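Local atomic coordinates of phage related exonuclease (Haemophilus somnus 129PT, PDB entry 3K93), a protein that is probably a nuclease of the lambda-exonuclease type, a ring-forming trimer with a metal-dependent PD-(D/E)XK core that degrades DNA. Residues Q140-M145 with N198-K203; V41-K46 with Y52-G57; N165-S168 with S172-K175. All coordinates share one frame; numbering follows the deposited sequence.

Interaction 1 (Q140-M145 with N198-K203); sequences QMQGYM and NELIDK
Leu200 CD2 lies on one side of the flat carboxamide of Gln142, offset past the rim between CG and NE2 and 4.0 Å from Gln142 NE2. Ile201 touches the OE1 end, with its CD1 4.0 Å from Gln142 OE1. The glutamine crosses both side chains at about a right angle. On the same helix, the Tyr144 ring carries Gln140 O over one face, 3.6 Å above the plane and toward the rim. Gln140 NE2 also bonds Tyr144 OH at 3.1 Å, with the hydroxyl tilted 24° out of the amide plane. Gln140 and Tyr144 fit the Gln-x-x-x-Tyr pattern of RecB-like PD-(D/E)XK nucleases. Both touch Asp111, a ligand of the bound sodium, and Gln140 OE1 bonds Lys113.

The Gln142 chain bends at CB-CG (chi2 -73°), which lays its CG as well as its amide beside Leu200. Ile201 CG1 also lies 3.9 Å from Gln142 O. The contact joins helix 137-148 to the first turn of helix 198-221. Gln142 OE1 accepts from Asp197 N, and NE2 donates to Gln195 O. Those bonds should fix the buried amide's rotation, while aliphatic carbons of helix 198-221 meet it by van der Waals contact.

Interaction 2 (V41-K46 with Y52-G57); sequences VREMAK and YNAFEG
Glu43 reaches Ala54 because its CG stands anti to the carbonyl carbon (chi1 -67°) and the chain then runs straight (chi2 -180°). The carboxylate is carried to the Ala54 methyl, with Glu43 CD 3.9 Å from Ala54 CB. Both oxygens stay close to that methyl. This is a van der Waals contact of a charged group with a small apolar one.

The backbones meet mainly through water. One water donates to Glu43 O at 2.6 Å and to Tyr52 O at 2.7 Å. Both its hydrogens are used, so it ties the helix carbonyl to the loop carbonyl. The same water lies in the plane of the Tyr52 ring, at its edge. A second water makes only weak bonds, to Glu43 O and from Ala54 N. Lys46 O and Tyr52 N come within 3.6 Å without bonding.

The chain leaves helix 35-50 and doubles back beside its last turns as an irregular loop leading to helix 59-66. Both segments also face a neighbour in the trimer. Lys46 CB is directed at the loop, but the chain leads off to the second subunit. Lys46 NZ forms a salt bridge with Glu127 of the second subunit and bonds the carbonyls of Gly119 and His121 of that subunit. Tyr52 OH bonds Asp117 of the same second subunit.

Interaction 3 (N165-S168 with S172-K175); sequences NLIS and SDFK
Ile167 and Asp173 meet by van der Waals contact. Two methyls of the isoleucine, CD1 and CG2, each lie 3.4 Å from Asp173 OD1. The carboxylate oxygen therefore sits in the fork of the branched side chain, with Ile167 CB at 4.0 Å. Ile167 CG2 is anti to the backbone N, while CG1 stands beside that N (chi1 -66°). The next torsion (chi2 -173°) sends CD1 anti to CA, so that CD1 and CG2 can both reach OD1. Ile167 CD1 continues over the backbone, 4.1 Å from Asp173 CA and 4.3 Å from Ser172 O. The same side chain also packs on Leu176 and Ile177, one turn further along the helix.

The motif is a short loop that turns back onto the start of the helix it leads into. Ser172 is the N-cap of helix 173-181, and Asp173 is its first residue. A negative charge there would be expected to suit the helix dipole.

Among hydrogen bonds, the capping bond is local to the helix start. Lys175 N donates to Ser172 OG at 3.0 Å with an angle of 166°, nearly straight. Other bonds lead from Ser168 N to Asp171 OD2 in the turn and from Asn165 ND2 to Glu66 on helix 59-66.

Charge interactions lead to another chain. Lys175 NZ makes a salt bridge with Glu56 of the third subunit and bonds the Asn53 carbonyl of that subunit. It also makes a cation-pi contact with Tyr52 of that subunit.

Along the chain, interaction 2 comes first and is complete before the others begin. Interaction 3 falls between the two segments of interaction 1. Centres of interactions 1 and 2 are 23 Å apart, those of 2 and 3 are 29 Å apart, and those of 1 and 3 are 37 Å apart. Within one chain no two touch. Interaction 1 is buried beside the four-stranded sheet and the sodium site. Interaction 3 is on the surface, on the opposite side of the chain's centre. Between subunits, 2 and 3 do meet: residues of 52-57 in one copy bind Lys175 of another. They thus help join the trimer, while interaction 1 ties together helices within one subunit.

Interaction 1 (Q140-M145 with N198-K203)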
loop_
_atom_site.group_PDB
_atom_site.type_symbol
_atom_site.label_atom_id
_atom_site.label_comp_id
_atom_site.label_asym_id
_atom_site.label_seq_id
_atom_site.Cartn_x
_atom_site.Cartn_y
_atom_site.Cartn_z
ATOM N N GLN A 140 -18.097 7.577 -14.177
ATOM C CA GLN A 140 -18.915 6.468 -14.660
ATOM C C GLN A 140 -20.328 6.953 -14.988
ATOM O O GLN A 140 -20.902 6.553 -16.011
ATOM C CB GLN A 140 -18.971 5.363 -13.615
ATOM C CG GLN A 140 -19.761 4.109 -13.986
ATOM C CD GLN A 140 -20.006 3.170 -12.811
ATOM O OE1 GLN A 140 -19.847 3.558 -11.656
ATOM N NE2 GLN A 140 -20.442 1.935 -13.108
HETATM N N MSE A 141 -20.896 7.796 -14.114
HETATM C CA MSE A 141 -22.267 8.275 -14.325
HETATM C C MSE A 141 -22.302 9.185 -15.547
HETATM O O MSE A 141 -23.318 9.207 -16.246
HETATM C CB MSE A 141 -22.817 9.057 -13.103
HETATM C CG MSE A 141 -23.116 8.292 -11.817
HETATM SE SE MSE A 141 -24.148 6.732 -12.126
HETATM C CE MSE A 141 -22.689 5.536 -12.026
ATOM N N GLN A 142 -21.221 9.951 -15.792
ATOM C CA GLN A 142 -21.202 10.845 -16.951
ATOM C C GLN A 142 -21.229 10.017 -18.226
ATOM O O GLN A 142 -21.880 10.397 -19.189
ATOM C CB GLN A 142 -19.999 11.766 -16.971
ATOM C CG GLN A 142 -19.929 12.707 -15.815
ATOM C CD GLN A 142 -20.942 13.833 -15.865
ATOM O OE1 GLN A 142 -21.631 14.050 -16.876
ATOM N NE2 GLN A 142 -21.015 14.575 -14.776
ATOM N N GLY A 143 -20.547 8.879 -18.194
ATOM C CA GLY A 143 -20.543 7.942 -19.298
ATOM C C GLY A 143 -21.916 7.349 -19.533
ATOM O O GLY A 143 -22.349 7.268 -20.687
ATOM N N TYR A 144 -22.635 6.964 -18.463
ATOM C CA TYR A 144 -24.004 6.476 -18.671
ATOM C C TYR A 144 -24.950 7.576 -19.151
ATOM O O TYR A 144 -25.853 7.321 -19.960
ATOM C CB TYR A 144 -24.582 5.858 -17.401
ATOM C CG TYR A 144 -23.898 4.597 -16.874
ATOM C CD1 TYR A 144 -23.393 3.644 -17.729
ATOM C CD2 TYR A 144 -23.840 4.335 -15.507
ATOM C CE1 TYR A 144 -22.804 2.496 -17.275
ATOM C CE2 TYR A 144 -23.232 3.165 -15.026
ATOM C CZ TYR A 144 -22.723 2.246 -15.929
ATOM O OH TYR A 144 -22.110 1.083 -15.518
HETATM N N MSE A 145 -24.807 8.788 -18.626
HETATM C CA MSE A 145 -25.689 9.874 -19.033
HETATM C C MSE A 145 -25.479 10.189 -20.522
HETATM O O MSE A 145 -26.415 10.558 -21.236
HETATM C CB MSE A 145 -25.474 11.127 -18.178
HETATM C CG MSE A 145 -26.075 11.021 -16.805
HETATM SE SE MSE A 145 -25.973 12.653 -15.785
HETATM C CE MSE A 145 -24.187 12.513 -14.985
ATOM N N ASN A 198 -21.336 18.398 -19.680
ATOM C CA ASN A 198 -20.874 18.230 -21.073
ATOM C C ASN A 198 -19.387 18.487 -21.279
ATOM O O ASN A 198 -18.791 17.901 -22.167
ATOM C CB ASN A 198 -21.706 19.090 -22.052
ATOM C CG ASN A 198 -23.171 18.650 -22.111
ATOM O OD1 ASN A 198 -23.479 17.463 -22.034
ATOM N ND2 ASN A 198 -24.072 19.608 -22.207
ATOM N N GLU A 199 -18.789 19.351 -20.463
ATOM C CA GLU A 199 -17.331 19.526 -20.490
ATOM C C GLU A 199 -16.613 18.267 -20.017
ATOM O O GLU A 199 -15.571 17.915 -20.557
ATOM C CB GLU A 199 -16.881 20.748 -19.671
ATOM C CG GLU A 199 -17.107 22.087 -20.428
ATOM C CD GLU A 199 -16.615 23.302 -19.638
ATOM O OE1 GLU A 199 -15.977 23.096 -18.567
ATOM O OE2 GLU A 199 -16.869 24.449 -20.080
ATOM N N LEU A 200 -17.176 17.595 -19.019
ATOM C CA LEU A 200 -16.643 16.321 -18.571
ATOM C C LEU A 200 -16.828 15.226 -19.624
ATOM O O LEU A 200 -15.945 14.388 -19.785
ATOM C CB LEU A 200 -17.287 15.875 -17.264
ATOM C CG LEU A 200 -16.327 15.588 -16.116
ATOM C CD1 LEU A 200 -15.293 16.774 -16.015
ATOM C CD2 LEU A 200 -17.132 15.394 -14.763
ATOM N N ILE A 201 -17.962 15.232 -20.331
ATOM C CA ILE A 201 -18.189 14.254 -21.378
ATOM C C ILE A 201 -17.159 14.484 -22.495
ATOM O O ILE A 201 -16.587 13.539 -22.989
ATOM C CB ILE A 201 -19.646 14.236 -21.901
ATOM C CG1 ILE A 201 -20.594 13.744 -20.769
ATOM C CG2 ILE A 201 -19.749 13.339 -23.200
ATOM C CD1 ILE A 201 -22.066 14.244 -20.839
ATOM N N ASP A 202 -16.899 15.736 -22.838
ATOM C CA ASP A 202 -15.836 16.063 -23.790
ATOM C C ASP A 202 -14.464 15.600 -23.325
ATOM O O ASP A 202 -13.696 15.130 -24.114
ATOM C CB ASP A 202 -15.790 17.559 -24.069
ATOM C CG ASP A 202 -16.940 18.022 -24.900
ATOM O OD1 ASP A 202 -17.516 17.200 -25.624
ATOM O OD2 ASP A 202 -17.277 19.222 -24.826
ATOM N N LYS A 203 -14.175 15.741 -22.046
ATOM C CA LYS A 203 -12.950 15.195 -21.442
ATOM C C LYS A 203 -12.871 13.653 -21.602
ATOM O O LYS A 203 -11.834 13.124 -21.985
ATOM C CB LYS A 203 -12.896 15.603 -19.954
ATOM C CG LYS A 203 -11.555 15.347 -19.206
ATOM C CD LYS A 203 -11.507 16.071 -17.803
#

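Interaction 2 (V41-K46 with Y52-G57)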
loop_
_atom_site.group_PDB
_atom_site.type_symbol
_atom_site.label_atom_id
_atom_site.label_comp_id
_atom_site.label_asym_id
_atom_site.label_seq_id
_atom_site.Cartn_x
_atom_site.Cartn_y
_atom_site.Cartn_z
ATOM N N VAL A 41 -4.435 0.973 -19.732
ATOM C CA VAL A 41 -4.590 0.605 -21.137
ATOM C C VAL A 41 -3.769 -0.671 -21.474
ATOM O O VAL A 41 -4.184 -1.501 -22.267
ATOM C CB VAL A 41 -4.195 1.795 -22.089
ATOM C CG1 VAL A 41 -4.211 1.330 -23.584
ATOM C CG2 VAL A 41 -5.178 3.040 -21.837
ATOM N N ARG A 42 -2.625 -0.840 -20.837
ATOM C CA ARG A 42 -1.856 -2.085 -21.022
ATOM C C ARG A 42 -2.624 -3.300 -20.525
ATOM O O ARG A 42 -2.524 -4.370 -21.111
ATOM C CB ARG A 42 -0.556 -2.022 -20.251
ATOM C CG ARG A 42 0.494 -1.159 -20.891
ATOM C CD ARG A 42 1.594 -0.928 -19.859
ATOM N NE ARG A 42 2.383 0.188 -20.261
ATOM C CZ ARG A 42 3.049 0.979 -19.461
ATOM N NH1 ARG A 42 3.068 0.779 -18.150
ATOM N NH2 ARG A 42 3.741 1.974 -19.992
ATOM N N GLU A 43 -3.353 -3.146 -19.425
ATOM C CA GLU A 43 -4.140 -4.264 -18.915
ATOM C C GLU A 43 -5.252 -4.619 -19.899
ATOM O O GLU A 43 -5.580 -5.814 -20.105
ATOM C CB GLU A 43 -4.753 -3.949 -17.557
ATOM C CG GLU A 43 -3.751 -3.808 -16.448
ATOM C CD GLU A 43 -4.388 -3.490 -15.073
ATOM O OE1 GLU A 43 -5.505 -2.968 -15.023
ATOM O OE2 GLU A 43 -3.738 -3.746 -14.045
HETATM N N MSE A 44 -5.826 -3.592 -20.507
HETATM C CA MSE A 44 -6.870 -3.794 -21.499
HETATM C C MSE A 44 -6.259 -4.460 -22.720
HETATM O O MSE A 44 -6.847 -5.391 -23.248
HETATM C CB MSE A 44 -7.543 -2.458 -21.878
HETATM C CG MSE A 44 -8.318 -1.798 -20.707
HETATM SE SE MSE A 44 -8.698 0.117 -21.050
HETATM C CE MSE A 44 -9.235 0.648 -19.277
ATOM N N ALA A 45 -5.095 -3.981 -23.188
ATOM C CA ALA A 45 -4.424 -4.611 -24.329
ATOM C C ALA A 45 -4.112 -6.093 -24.037
ATOM O O ALA A 45 -4.359 -6.938 -24.870
ATOM C CB ALA A 45 -3.159 -3.856 -24.711
ATOM N N LYS A 46 -3.585 -6.395 -22.851
ATOM C CA LYS A 46 -3.218 -7.781 -22.520
ATOM C C LYS A 46 -4.459 -8.685 -22.361
ATOM O O LYS A 46 -4.396 -9.889 -22.610
ATOM C CB LYS A 46 -2.364 -7.843 -21.254
ATOM C CG LYS A 46 -0.972 -7.249 -21.383
ATOM C CD LYS A 46 -0.144 -7.465 -20.098
ATOM C CE LYS A 46 1.017 -6.496 -20.018
ATOM N NZ LYS A 46 1.770 -6.633 -18.747
ATOM N N TYR A 52 -5.961 -12.448 -20.601
ATOM C CA TYR A 52 -5.599 -12.365 -19.191
ATOM C C TYR A 52 -6.381 -11.233 -18.529
ATOM O O TYR A 52 -6.226 -10.046 -18.860
ATOM C CB TYR A 52 -4.109 -12.143 -19.030
ATOM C CG TYR A 52 -3.675 -11.987 -17.604
ATOM C CD1 TYR A 52 -3.692 -10.749 -16.984
ATOM C CD2 TYR A 52 -3.257 -13.085 -16.861
ATOM C CE1 TYR A 52 -3.300 -10.613 -15.637
ATOM C CE2 TYR A 52 -2.846 -12.948 -15.557
ATOM C CZ TYR A 52 -2.873 -11.698 -14.953
ATOM O OH TYR A 52 -2.458 -11.548 -13.644
ATOM N N ASN A 53 -7.217 -11.621 -17.588
ATOM C CA ASN A 53 -8.077 -10.690 -16.872
ATOM C C ASN A 53 -7.401 -10.305 -15.573
ATOM O O ASN A 53 -7.241 -11.138 -14.687
ATOM C CB ASN A 53 -9.441 -11.339 -16.585
ATOM C CG ASN A 53 -10.548 -10.302 -16.262
ATOM O OD1 ASN A 53 -10.286 -9.122 -15.963
ATOM N ND2 ASN A 53 -11.777 -10.750 -16.340
ATOM N N ALA A 54 -6.984 -9.045 -15.505
ATOM C CA ALA A 54 -6.301 -8.498 -14.347
ATOM C C ALA A 54 -7.221 -8.515 -13.125
ATOM O O ALA A 54 -6.818 -8.980 -12.105
ATOM C CB ALA A 54 -5.821 -7.064 -14.637
ATOM N N PHE A 55 -8.455 -8.041 -13.249
ATOM C CA PHE A 55 -9.379 -8.027 -12.107
ATOM C C PHE A 55 -10.429 -9.113 -12.234
ATOM O O PHE A 55 -11.428 -8.958 -12.957
ATOM C CB PHE A 55 -10.084 -6.674 -11.932
ATOM C CG PHE A 55 -11.103 -6.673 -10.817
ATOM C CD1 PHE A 55 -12.470 -6.679 -11.096
ATOM C CD2 PHE A 55 -10.685 -6.720 -9.483
ATOM C CE1 PHE A 55 -13.389 -6.693 -10.071
ATOM C CE2 PHE A 55 -11.593 -6.731 -8.471
ATOM C CZ PHE A 55 -12.946 -6.717 -8.757
ATOM N N GLU A 56 -10.209 -10.211 -11.513
ATOM C CA GLU A 56 -11.130 -11.339 -11.534
ATOM C C GLU A 56 -12.522 -11.074 -10.907
ATOM O O GLU A 56 -13.549 -11.495 -11.464
ATOM C CB GLU A 56 -10.506 -12.556 -10.845
ATOM C CG GLU A 56 -10.768 -13.874 -11.609
ATOM C CD GLU A 56 -10.216 -13.875 -13.047
ATOM O OE1 GLU A 56 -8.995 -14.008 -13.234
ATOM O OE2 GLU A 56 -11.004 -13.771 -13.999
ATOM N N GLY A 57 -12.577 -10.388 -9.779
ATOM C CA GLY A 57 -13.820 -10.322 -9.034
ATOM C C GLY A 57 -13.667 -11.181 -7.792
ATOM O O GLY A 57 -12.924 -12.175 -7.804
HETATM O O HOH W 1 -5.142 -7.643 -18.305
HETATM O O HOH W 2 -7.902 -6.648 -17.673
#

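Interaction 3 (N165-S168 with S172-K175)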
loop_
_atom_site.group_PDB
_atom_site.type_symbol
_atom_site.label_atom_id
_atom_site.label_comp_id
_atom_site.label_asym_id
_atom_site.label_seq_id
_atom_site.Cartn_x
_atom_site.Cartn_y
_atom_site.Cartn_z
ATOM N N ASN A 165 -23.083 -16.997 2.368
ATOM C CA ASN A 165 -22.182 -17.713 1.508
ATOM C C ASN A 165 -20.916 -16.894 1.146
ATOM O O ASN A 165 -19.991 -17.431 0.581
ATOM C CB ASN A 165 -22.928 -18.206 0.244
ATOM C CG ASN A 165 -23.069 -17.124 -0.810
ATOM O OD1 ASN A 165 -22.260 -17.055 -1.726
ATOM N ND2 ASN A 165 -24.068 -16.252 -0.671
ATOM N N LEU A 166 -20.886 -15.601 1.464
ATOM C CA LEU A 166 -19.752 -14.778 1.136
ATOM C C LEU A 166 -18.896 -14.445 2.351
ATOM O O LEU A 166 -17.926 -13.731 2.218
ATOM C CB LEU A 166 -20.234 -13.502 0.468
ATOM C CG LEU A 166 -20.958 -13.696 -0.859
ATOM C CD1 LEU A 166 -21.378 -12.352 -1.436
ATOM C CD2 LEU A 166 -20.041 -14.475 -1.851
ATOM N N ILE A 167 -19.251 -14.938 3.531
ATOM C CA ILE A 167 -18.502 -14.618 4.736
ATOM C C ILE A 167 -17.439 -15.698 4.924
ATOM O O ILE A 167 -17.751 -16.820 5.286
ATOM C CB ILE A 167 -19.418 -14.564 5.956
ATOM C CG1 ILE A 167 -20.398 -13.377 5.810
ATOM C CG2 ILE A 167 -18.600 -14.431 7.255
ATOM C CD1 ILE A 167 -21.249 -13.126 7.036
ATOM N N SER A 168 -16.184 -15.349 4.680
ATOM C CA SER A 168 -15.074 -16.313 4.802
ATOM C C SER A 168 -14.813 -16.687 6.248
ATOM O O SER A 168 -15.328 -16.074 7.171
ATOM C CB SER A 168 -13.782 -15.715 4.250
ATOM O OG SER A 168 -13.237 -14.819 5.210
ATOM N N SER A 172 -16.453 -11.725 9.947
ATOM C CA SER A 172 -17.343 -11.727 11.111
ATOM C C SER A 172 -18.837 -11.689 10.718
ATOM O O SER A 172 -19.306 -10.733 10.094
ATOM C CB SER A 172 -17.019 -10.535 12.021
ATOM O OG SER A 172 -17.931 -10.424 13.111
ATOM N N ASP A 173 -19.556 -12.747 11.089
ATOM C CA ASP A 173 -21.027 -12.772 11.081
ATOM C C ASP A 173 -21.592 -11.637 11.887
ATOM O O ASP A 173 -22.560 -11.016 11.489
ATOM C CB ASP A 173 -21.550 -14.065 11.716
ATOM C CG ASP A 173 -21.374 -15.269 10.827
ATOM O OD1 ASP A 173 -20.864 -15.160 9.680
ATOM O OD2 ASP A 173 -21.753 -16.359 11.293
ATOM N N PHE A 174 -21.005 -11.386 13.043
ATOM C CA PHE A 174 -21.519 -10.337 13.925
ATOM C C PHE A 174 -21.469 -8.978 13.250
ATOM O O PHE A 174 -22.463 -8.255 13.214
ATOM C CB PHE A 174 -20.733 -10.326 15.235
ATOM C CG PHE A 174 -21.131 -9.253 16.159
ATOM C CD1 PHE A 174 -22.347 -9.305 16.808
ATOM C CD2 PHE A 174 -20.286 -8.196 16.415
ATOM C CE1 PHE A 174 -22.725 -8.327 17.680
ATOM C CE2 PHE A 174 -20.688 -7.181 17.304
ATOM C CZ PHE A 174 -21.896 -7.260 17.933
ATOM N N LYS A 175 -20.323 -8.664 12.667
ATOM C CA LYS A 175 -20.138 -7.360 12.003
ATOM C C LYS A 175 -20.865 -7.224 10.657
ATOM O O LYS A 175 -21.475 -6.204 10.401
ATOM C CB LYS A 175 -18.656 -7.037 11.857
ATOM C CG LYS A 175 -17.984 -6.785 13.215
ATOM C CD LYS A 175 -16.489 -6.912 13.146
ATOM C CE LYS A 175 -15.851 -5.667 12.678
ATOM N NZ LYS A 175 -14.387 -5.878 12.638
#